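Local coordinates for protein hepatocyte growth factor-regulated tyrosine kinase substrate (Drosophila melanogaster, PDB 1DVP) that drives endosomal membrane invagination and multivesicular body formation, binds ubiquitin and phosphatidylinositol, and dampens tyrosine kinase receptor signalling by promoting degradation of active receptors, at residues Cys87-Glu95 with Thr129-His138; Cys180-Cys191 with Val207-Leu217. All coordinates share one frame; numbering follows the deposited sequence.

Contact 1 of 2, residues Cys87-Glu95 with Thr129-His138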
loop_
_atom_site.group_PDB
_atom_site.type_symbol
_atom_site.label_atom_id
_atom_site.label_comp_id
_atom_site.label_asym_id
_atom_site.label_seq_id
_atom_site.Cartn_x
_atom_site.Cartn_y
_atom_site.Cartn_z
ATOM N N CYS A 87 15.909 -32.303 -18.789
ATOM C CA CYS A 87 16.785 -31.245 -19.259
ATOM C C CYS A 87 17.279 -31.576 -20.653
ATOM O O CYS A 87 17.489 -30.689 -21.480
ATOM C CB CYS A 87 17.966 -31.071 -18.311
ATOM S SG CYS A 87 17.470 -30.463 -16.700
ATOM N N GLU A 88 17.464 -32.865 -20.906
ATOM C CA GLU A 88 17.920 -33.312 -22.209
ATOM C C GLU A 88 16.773 -33.168 -23.188
ATOM O O GLU A 88 16.976 -32.783 -24.339
ATOM C CB GLU A 88 18.398 -34.751 -22.116
ATOM C CG GLU A 88 19.774 -34.879 -21.470
ATOM C CD GLU A 88 20.220 -36.319 -21.328
ATOM O OE1 GLU A 88 19.977 -36.935 -20.264
ATOM O OE2 GLU A 88 20.804 -36.850 -22.297
ATOM N N MET A 89 15.563 -33.458 -22.712
ATOM C CA MET A 89 14.350 -33.325 -23.526
ATOM C C MET A 89 14.230 -31.849 -23.909
ATOM O O MET A 89 13.980 -31.501 -25.062
ATOM C CB MET A 89 13.100 -33.721 -22.727
ATOM C CG MET A 89 12.303 -32.507 -22.178
ATOM S SD MET A 89 10.917 -31.809 -23.225
ATOM C CE MET A 89 9.554 -32.469 -22.228
ATOM N N PHE A 90 14.409 -30.981 -22.924
ATOM C CA PHE A 90 14.303 -29.573 -23.190
ATOM C C PHE A 90 15.229 -29.249 -24.321
ATOM O O PHE A 90 14.928 -28.441 -25.202
ATOM C CB PHE A 90 14.666 -28.784 -21.941
ATOM C CG PHE A 90 13.578 -28.780 -20.910
ATOM C CD1 PHE A 90 13.876 -28.677 -19.559
ATOM C CD2 PHE A 90 12.240 -28.865 -21.298
ATOM C CE1 PHE A 90 12.845 -28.654 -18.599
ATOM C CE2 PHE A 90 11.225 -28.846 -20.358
ATOM C CZ PHE A 90 11.528 -28.739 -19.004
ATOM N N SER A 91 16.362 -29.924 -24.314
ATOM C CA SER A 91 17.341 -29.666 -25.341
ATOM C C SER A 91 16.888 -30.098 -26.721
ATOM O O SER A 91 16.887 -29.287 -27.662
ATOM C CB SER A 91 18.649 -30.344 -24.999
ATOM O OG SER A 91 19.651 -29.741 -25.779
ATOM N N SER A 92 16.505 -31.363 -26.858
ATOM C CA SER A 92 16.076 -31.835 -28.165
ATOM C C SER A 92 14.863 -31.076 -28.626
ATOM O O SER A 92 14.707 -30.808 -29.812
ATOM C CB SER A 92 15.778 -33.335 -28.158
ATOM O OG SER A 92 15.423 -33.802 -26.868
ATOM N N PHE A 93 14.013 -30.711 -27.674
ATOM C CA PHE A 93 12.804 -29.974 -27.974
ATOM C C PHE A 93 13.123 -28.663 -28.678
ATOM O O PHE A 93 12.610 -28.393 -29.760
ATOM C CB PHE A 93 12.033 -29.694 -26.676
ATOM C CG PHE A 93 10.845 -28.781 -26.854
ATOM C CD1 PHE A 93 9.635 -29.263 -27.361
ATOM C CD2 PHE A 93 10.937 -27.433 -26.519
ATOM C CE1 PHE A 93 8.539 -28.417 -27.527
ATOM C CE2 PHE A 93 9.844 -26.582 -26.687
ATOM C CZ PHE A 93 8.648 -27.082 -27.190
ATOM N N LEU A 94 13.967 -27.844 -28.066
ATOM C CA LEU A 94 14.283 -26.553 -28.647
ATOM C C LEU A 94 15.077 -26.694 -29.939
ATOM O O LEU A 94 15.026 -25.834 -30.811
ATOM C CB LEU A 94 15.069 -25.704 -27.650
ATOM C CG LEU A 94 16.519 -26.120 -27.384
ATOM C CD1 LEU A 94 17.460 -25.491 -28.418
ATOM C CD2 LEU A 94 16.903 -25.669 -25.996
ATOM N N GLU A 95 15.801 -27.792 -30.064
ATOM C CA GLU A 95 16.616 -28.003 -31.239
ATOM C C GLU A 95 15.831 -28.456 -32.465
ATOM O O GLU A 95 16.259 -28.229 -33.592
ATOM C CB GLU A 95 17.708 -29.007 -30.905
ATOM C CG GLU A 95 19.049 -28.618 -31.466
ATOM C CD GLU A 95 20.171 -29.077 -30.581
ATOM O OE1 GLU A 95 20.380 -28.455 -29.508
ATOM O OE2 GLU A 95 20.834 -30.067 -30.957
ATOM N N THR A 129 23.294 -28.584 -19.323
ATOM C CA THR A 129 22.566 -28.587 -20.578
ATOM C C THR A 129 22.903 -27.283 -21.273
ATOM O O THR A 129 22.982 -27.221 -22.486
ATOM C CB THR A 129 21.039 -28.646 -20.361
ATOM O OG1 THR A 129 20.681 -29.932 -19.838
ATOM C CG2 THR A 129 20.293 -28.407 -21.680
ATOM N N MET A 130 23.098 -26.226 -20.503
ATOM C CA MET A 130 23.438 -24.974 -21.137
ATOM C C MET A 130 24.865 -25.067 -21.654
ATOM O O MET A 130 25.171 -24.568 -22.736
ATOM C CB MET A 130 23.309 -23.806 -20.172
ATOM C CG MET A 130 23.345 -22.471 -20.898
ATOM S SD MET A 130 23.046 -21.026 -19.869
ATOM C CE MET A 130 23.512 -19.720 -20.908
ATOM N N THR A 131 25.733 -25.715 -20.883
ATOM C CA THR A 131 27.129 -25.886 -21.272
ATOM C C THR A 131 27.145 -26.466 -22.684
ATOM O O THR A 131 27.711 -25.898 -23.614
ATOM C CB THR A 131 27.847 -26.879 -20.327
ATOM O OG1 THR A 131 27.551 -26.553 -18.963
ATOM C CG2 THR A 131 29.340 -26.805 -20.529
ATOM N N ILE A 132 26.480 -27.601 -22.819
ATOM C CA ILE A 132 26.380 -28.314 -24.074
ATOM C C ILE A 132 25.722 -27.515 -25.197
ATOM O O ILE A 132 26.112 -27.622 -26.351
ATOM C CB ILE A 132 25.592 -29.600 -23.867
ATOM C CG1 ILE A 132 26.266 -30.435 -22.776
ATOM C CG2 ILE A 132 25.476 -30.341 -25.172
ATOM C CD1 ILE A 132 25.624 -31.788 -22.522
ATOM N N LEU A 133 24.704 -26.729 -24.858
ATOM C CA LEU A 133 24.006 -25.921 -25.846
ATOM C C LEU A 133 24.866 -24.725 -26.234
ATOM O O LEU A 133 24.856 -24.301 -27.388
ATOM C CB LEU A 133 22.649 -25.450 -25.289
ATOM C CG LEU A 133 21.547 -26.505 -25.099
ATOM C CD1 LEU A 133 20.601 -26.062 -24.003
ATOM C CD2 LEU A 133 20.790 -26.723 -26.406
ATOM N N LYS A 134 25.602 -24.170 -25.274
ATOM C CA LYS A 134 26.466 -23.027 -25.572
ATOM C C LYS A 134 27.707 -23.548 -26.283
ATOM O O LYS A 134 28.392 -22.811 -26.994
ATOM C CB LYS A 134 26.860 -22.264 -24.293
ATOM C CG LYS A 134 25.921 -21.113 -23.935
ATOM C CD LYS A 134 26.358 -20.356 -22.678
ATOM C CE LYS A 134 27.482 -19.346 -22.932
ATOM N NZ LYS A 134 26.982 -18.042 -23.475
ATOM N N ALA A 135 27.966 -24.838 -26.096
ATOM C CA ALA A 135 29.099 -25.506 -26.718
ATOM C C ALA A 135 28.703 -26.048 -28.092
ATOM O O ALA A 135 29.542 -26.185 -28.972
ATOM C CB ALA A 135 29.587 -26.643 -25.820
ATOM N N LYS A 136 27.420 -26.344 -28.265
ATOM C CA LYS A 136 26.900 -26.869 -29.530
ATOM C C LYS A 136 26.646 -25.773 -30.580
ATOM O O LYS A 136 26.206 -26.059 -31.692
ATOM C CB LYS A 136 25.597 -27.630 -29.271
ATOM C CG LYS A 136 24.980 -28.255 -30.497
ATOM C CD LYS A 136 23.524 -28.607 -30.256
ATOM C CE LYS A 136 23.316 -29.275 -28.908
ATOM N NZ LYS A 136 24.283 -30.389 -28.681
ATOM N N GLY A 137 26.905 -24.518 -30.230
ATOM C CA GLY A 137 26.697 -23.456 -31.197
ATOM C C GLY A 137 25.517 -22.539 -30.936
ATOM O O GLY A 137 25.428 -21.457 -31.538
ATOM N N HIS A 138 24.611 -22.961 -30.051
ATOM C CA HIS A 138 23.431 -22.166 -29.708
ATOM C C HIS A 138 23.828 -20.888 -28.978
ATOM O O HIS A 138 24.687 -20.916 -28.102
ATOM C CB HIS A 138 22.483 -22.979 -28.823
ATOM C CG HIS A 138 21.735 -24.054 -29.550
ATOM N ND1 HIS A 138 20.679 -23.785 -30.391
ATOM C CD2 HIS A 138 21.884 -25.401 -29.553
ATOM C CE1 HIS A 138 20.209 -24.920 -30.881
ATOM N NE2 HIS A 138 20.921 -25.915 -30.387
#
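In the all-helical superhelix of the VHS domain, Leu94 and Leu133 meet tip to tip between helix 84-96 and helix 125-135, with Leu94 CD2 4.0 Å from Leu133 CD2. The short segments run nearly parallel (27°), their axes 10.5 Å apart at closest. Small residues suit the end where the backbones are nearest, Cys87 with Thr129 (CA atoms 6.5 Å apart); short Ser91 comes next, its CB beside Thr129 CG2 and its OG 3.3 Å from Leu133 CD2. Thr129 keeps its hydroxyl beside its own backbone N (chi1 -69°), where OG1 bonds to Ala125 O one turn back and also packs 3.3 Å from Cys87 CB. Beyond the helix end, Gly137 with its positive phi turns the chain and brings His138 back to the partner helix. Leu94 CD1 sits over one face of that imidazole, a CH-pi contact, and Leu94 also reaches Leu107 of helix 100-116. Lys136 lays its aliphatic CD and CE along the Glu95 carboxylate; its NZ stays 4.1 Å from Glu95 OE2, too far for a salt bridge. His138 NE2 donates to Glu95 OE1 over 2.7 Å, a bent bond (134° at the hydrogen) that meets the carboxylate from above its plane.

Contact 2 of 2, residues Cys180-Cys191 with Val207-Leu217. With ZN (zinc ion), chain C; ZN (zinc ion), chain B; CIT (citric acid), chain D.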
loop_
_atom_site.group_PDB
_atom_site.type_symbol
_atom_site.label_atom_id
_atom_site.label_comp_id
_atom_site.label_asym_id
_atom_site.label_seq_id
_atom_site.Cartn_x
_atom_site.Cartn_y
_atom_site.Cartn_z
ATOM N N CYS A 180 3.669 2.706 -5.151
ATOM C CA CYS A 180 3.703 2.129 -6.485
ATOM C C CYS A 180 3.272 0.663 -6.233
ATOM O O CYS A 180 3.884 -0.030 -5.413
ATOM C CB CYS A 180 5.130 2.073 -7.023
ATOM S SG CYS A 180 5.343 1.125 -8.558
ATOM N N ARG A 181 2.312 0.174 -6.971
ATOM C CA ARG A 181 1.901 -1.222 -6.788
ATOM C C ARG A 181 2.885 -2.240 -7.380
ATOM O O ARG A 181 2.762 -3.413 -7.083
ATOM C CB ARG A 181 0.524 -1.427 -7.402
ATOM C CG ARG A 181 -0.564 -1.007 -6.541
ATOM C CD ARG A 181 -0.607 0.464 -6.281
ATOM N NE ARG A 181 -1.892 0.787 -5.656
ATOM C CZ ARG A 181 -2.201 1.911 -5.027
ATOM N NH1 ARG A 181 -1.338 2.922 -4.875
ATOM N NH2 ARG A 181 -3.433 2.020 -4.526
ATOM N N ASN A 182 3.843 -1.830 -8.225
ATOM C CA ASN A 182 4.823 -2.765 -8.755
ATOM C C ASN A 182 6.047 -2.942 -7.852
ATOM O O ASN A 182 6.508 -4.083 -7.667
ATOM C CB ASN A 182 5.350 -2.339 -10.149
ATOM C CG ASN A 182 6.149 -3.452 -10.837
ATOM O OD1 ASN A 182 7.296 -3.246 -11.273
ATOM N ND2 ASN A 182 5.556 -4.648 -10.922
ATOM N N CYS A 183 6.595 -1.861 -7.277
ATOM C CA CYS A 183 7.808 -2.048 -6.440
ATOM C C CYS A 183 7.557 -1.815 -4.958
ATOM O O CYS A 183 8.420 -2.059 -4.141
ATOM C CB CYS A 183 8.961 -1.139 -6.908
ATOM S SG CYS A 183 8.674 0.676 -6.805
ATOM N N GLY A 184 6.373 -1.302 -4.619
ATOM C CA GLY A 184 6.063 -1.081 -3.202
ATOM C C GLY A 184 6.668 0.163 -2.546
ATOM O O GLY A 184 6.418 0.408 -1.376
ATOM N N GLN A 185 7.486 0.943 -3.267
ATOM C CA GLN A 185 8.053 2.174 -2.659
ATOM C C GLN A 185 6.999 3.279 -2.603
ATOM O O GLN A 185 5.954 3.150 -3.281
ATOM C CB GLN A 185 9.246 2.694 -3.484
ATOM C CG GLN A 185 10.538 2.008 -3.042
ATOM C CD GLN A 185 10.949 2.494 -1.654
ATOM O OE1 GLN A 185 10.382 3.481 -1.059
ATOM N NE2 GLN A 185 11.930 1.853 -1.131
ATOM N N VAL A 186 7.301 4.355 -1.846
ATOM C CA VAL A 186 6.391 5.511 -1.697
ATOM C C VAL A 186 7.016 6.576 -2.576
ATOM O O VAL A 186 8.247 6.648 -2.648
ATOM C CB VAL A 186 6.269 6.092 -0.239
ATOM C CG1 VAL A 186 5.391 5.153 0.632
ATOM C CG2 VAL A 186 7.629 6.221 0.378
ATOM N N PHE A 187 6.138 7.330 -3.238
ATOM C CA PHE A 187 6.451 8.404 -4.175
ATOM C C PHE A 187 5.396 9.508 -4.051
ATOM O O PHE A 187 4.290 9.287 -3.473
ATOM C CB PHE A 187 6.357 7.886 -5.631
ATOM C CG PHE A 187 7.202 6.660 -5.917
ATOM C CD1 PHE A 187 6.796 5.371 -5.538
ATOM C CD2 PHE A 187 8.403 6.794 -6.607
ATOM C CE1 PHE A 187 7.574 4.229 -5.842
ATOM C CE2 PHE A 187 9.186 5.692 -6.908
ATOM C CZ PHE A 187 8.765 4.378 -6.518
ATOM N N CYS A 188 5.737 10.672 -4.608
ATOM C CA CYS A 188 4.829 11.797 -4.667
ATOM C C CYS A 188 3.852 11.451 -5.840
ATOM O O CYS A 188 4.054 10.509 -6.589
ATOM C CB CYS A 188 5.565 13.106 -4.996
ATOM S SG CYS A 188 6.341 13.113 -6.641
ATOM N N GLY A 189 2.762 12.186 -5.915
ATOM C CA GLY A 189 1.754 11.966 -6.939
ATOM C C GLY A 189 2.319 12.214 -8.350
ATOM O O GLY A 189 1.989 11.464 -9.255
ATOM N N GLN A 190 3.186 13.219 -8.542
ATOM C CA GLN A 190 3.748 13.449 -9.863
ATOM C C GLN A 190 4.718 12.380 -10.298
ATOM O O GLN A 190 4.925 12.250 -11.474
ATOM C CB GLN A 190 4.442 14.832 -10.005
ATOM C CG GLN A 190 3.542 15.904 -9.568
ATOM C CD GLN A 190 4.288 17.196 -9.471
ATOM O OE1 GLN A 190 4.551 17.845 -10.485
ATOM N NE2 GLN A 190 4.696 17.550 -8.272
ATOM N N CYS A 191 5.326 11.614 -9.383
ATOM C CA CYS A 191 6.167 10.512 -9.857
ATOM C C CYS A 191 5.380 9.184 -10.026
ATOM O O CYS A 191 5.967 8.189 -10.391
ATOM C CB CYS A 191 7.349 10.256 -8.911
ATOM S SG CYS A 191 8.658 11.567 -9.031
ATOM N N VAL A 207 -3.519 0.036 -12.204
ATOM C CA VAL A 207 -3.282 0.576 -10.884
ATOM C C VAL A 207 -2.084 1.568 -10.933
ATOM O O VAL A 207 -1.303 1.586 -11.884
ATOM C CB VAL A 207 -2.968 -0.571 -9.885
ATOM C CG1 VAL A 207 -4.212 -1.454 -9.644
ATOM C CG2 VAL A 207 -1.839 -1.429 -10.424
ATOM N N ARG A 208 -1.921 2.363 -9.871
ATOM C CA ARG A 208 -0.840 3.361 -9.807
ATOM C C ARG A 208 0.568 2.712 -9.810
ATOM O O ARG A 208 0.767 1.766 -9.081
ATOM C CB ARG A 208 -1.035 4.187 -8.518
ATOM C CG ARG A 208 0.118 5.176 -8.241
ATOM C CD ARG A 208 0.046 5.723 -6.839
ATOM N NE ARG A 208 -1.228 6.391 -6.623
ATOM C CZ ARG A 208 -1.523 7.626 -7.009
ATOM N NH1 ARG A 208 -0.632 8.357 -7.645
ATOM N NH2 ARG A 208 -2.706 8.135 -6.733
ATOM N N VAL A 209 1.506 3.181 -10.668
ATOM C CA VAL A 209 2.884 2.701 -10.671
ATOM C C VAL A 209 3.854 3.936 -10.750
ATOM O O VAL A 209 3.470 5.004 -11.197
ATOM C CB VAL A 209 3.195 1.770 -11.867
ATOM C CG1 VAL A 209 2.433 0.437 -11.740
ATOM C CG2 VAL A 209 2.798 2.412 -13.183
ATOM N N CYS A 210 5.090 3.787 -10.320
ATOM C CA CYS A 210 6.061 4.865 -10.410
ATOM C C CYS A 210 6.658 4.877 -11.850
ATOM O O CYS A 210 6.527 3.915 -12.640
ATOM C CB CYS A 210 7.177 4.658 -9.372
ATOM S SG CYS A 210 8.300 3.383 -9.830
ATOM N N ASP A 211 7.324 5.976 -12.165
ATOM C CA ASP A 211 7.930 6.164 -13.472
ATOM C C ASP A 211 8.949 5.102 -13.798
ATOM O O ASP A 211 8.913 4.568 -14.857
ATOM C CB ASP A 211 8.523 7.584 -13.564
ATOM C CG ASP A 211 7.432 8.614 -13.704
ATOM O OD1 ASP A 211 6.349 8.208 -14.109
ATOM O OD2 ASP A 211 7.618 9.803 -13.433
ATOM N N GLY A 212 9.844 4.787 -12.878
ATOM C CA GLY A 212 10.823 3.739 -13.137
ATOM C C GLY A 212 10.182 2.405 -13.517
ATOM O O GLY A 212 10.628 1.744 -14.463
ATOM N N CYS A 213 9.151 1.994 -12.759
ATOM C CA CYS A 213 8.416 0.726 -13.017
ATOM C C CYS A 213 7.623 0.800 -14.318
ATOM O O CYS A 213 7.608 -0.139 -15.079
ATOM C CB CYS A 213 7.463 0.385 -11.832
ATOM S SG CYS A 213 8.422 -0.231 -10.426
ATOM N N PHE A 214 6.951 1.909 -14.575
ATOM C CA PHE A 214 6.201 2.048 -15.817
ATOM C C PHE A 214 7.144 1.886 -17.023
ATOM O O PHE A 214 6.754 1.330 -18.067
ATOM C CB PHE A 214 5.581 3.422 -15.898
ATOM C CG PHE A 214 4.788 3.640 -17.135
ATOM C CD1 PHE A 214 3.461 3.278 -17.179
ATOM C CD2 PHE A 214 5.378 4.225 -18.266
ATOM C CE1 PHE A 214 2.719 3.494 -18.316
ATOM C CE2 PHE A 214 4.640 4.448 -19.420
ATOM C CZ PHE A 214 3.312 4.086 -19.447
ATOM N N ALA A 215 8.390 2.336 -16.868
ATOM C CA ALA A 215 9.350 2.230 -17.973
ATOM C C ALA A 215 9.813 0.788 -18.120
ATOM O O ALA A 215 9.887 0.270 -19.250
ATOM C CB ALA A 215 10.554 3.157 -17.741
ATOM N N ALA A 216 10.112 0.151 -16.983
ATOM C CA ALA A 216 10.609 -1.230 -16.943
ATOM C C ALA A 216 9.582 -2.232 -17.417
ATOM O O ALA A 216 9.941 -3.213 -18.083
ATOM C CB ALA A 216 11.112 -1.603 -15.498
ATOM N N LEU A 217 8.323 -1.978 -17.066
ATOM C CA LEU A 217 7.188 -2.814 -17.454
ATOM C C LEU A 217 6.933 -2.653 -18.951
ATOM O O LEU A 217 6.501 -3.575 -19.621
ATOM C CB LEU A 217 5.919 -2.390 -16.696
ATOM C CG LEU A 217 5.730 -2.927 -15.258
ATOM C CD1 LEU A 217 4.554 -2.219 -14.610
ATOM C CD2 LEU A 217 5.506 -4.468 -15.251
HETATM ZN ZN ZN C . 7.618 1.304 -8.813
HETATM ZN ZN ZN B . 8.427 12.371 -6.797
HETATM C C1 CIT D . -5.765 4.975 -2.980
HETATM O O1 CIT D . -6.056 5.434 -4.130
HETATM O O2 CIT D . -6.261 3.663 -2.824
HETATM C C2 CIT D . -4.906 5.623 -1.750
HETATM C C3 CIT D . -3.488 5.046 -1.895
HETATM O O7 CIT D . -3.406 3.617 -1.844
HETATM C C4 CIT D . -2.409 5.409 -0.867
HETATM C C5 CIT D . -1.129 4.671 -1.131
HETATM O O3 CIT D . -0.745 4.226 -2.241
HETATM O O4 CIT D . -0.402 4.452 -0.023
HETATM C C6 CIT D . -2.984 5.802 -3.180
HETATM O O5 CIT D . -2.683 6.961 -3.198
HETATM O O6 CIT D . -2.833 5.229 -4.307
HETATM O O HOH W 1 -0.579 11.047 -8.993
HETATM O O HOH W 2 4.233 10.307 -13.311
#
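Arg181 and Arg208 converge on one citrate oxygen, and Cys210 lies deeper, beneath the ring of Phe187 and against a zinc ion. Arg181 N donates almost straight to Arg208 O (3.1 Å, 174° at the hydrogen), while Arg181 CB packs on Val207 CG2. A bend at chi2 (66°) turns the Arg181 guanidinium back beside Arg208, and citrate O6 takes bonds from both Arg181 NH1 (2.8 Å) and Arg208 NE (3.0 Å). Citrate, probably from the crystallisation liquor, thus occupies a basic pocket to which Arg181 of the second subunit also contributes, consistent with the phosphoinositide-binding site of FYVE domains. An alanine in place of Arg181 would probably leave citrate O6 gripped by Arg208 alone on this side and weaken the pocket's hold on an anion. In this FYVE zinc finger, Cys180, Cys183, Cys210 and Cys213 bind one zinc ion; Cys188 and Cys191 share the other with Cys164 and Cys167. Thiolates also accept backbone N-H groups: Cys210 N donates to Cys180 SG (3.2 Å), and Cys210 SG caps the following helix through Cys213 N (3.4 Å). Cys210 CB presses on the Phe187 ring face, 3.4 Å from its centroid, and Asp211 N donates to Cys191 O.

Overall arrangement
From the N terminus the chain first winds through the helices of the VHS domain. Contact 1 closes there, bringing helix 125-135 and the turn after it back to helix 84-96 across a 33-residue excursion that includes helix 100-116. The chain then passes into the FYVE zinc finger, where contact 2 closes a shorter, 15-residue loop holding strand 194-198, and joins the zinc-binding segment 180-191 to strand 206-209 and the C-terminal helix 211-219. The two loops follow one another in series, neither nesting nor crossing. Their centres lie about 38 Å apart on opposite sides of the chain's centre, and their nearest atoms about 22 Å, so each ties together its own domain: helix packing in one, zinc coordination in the other.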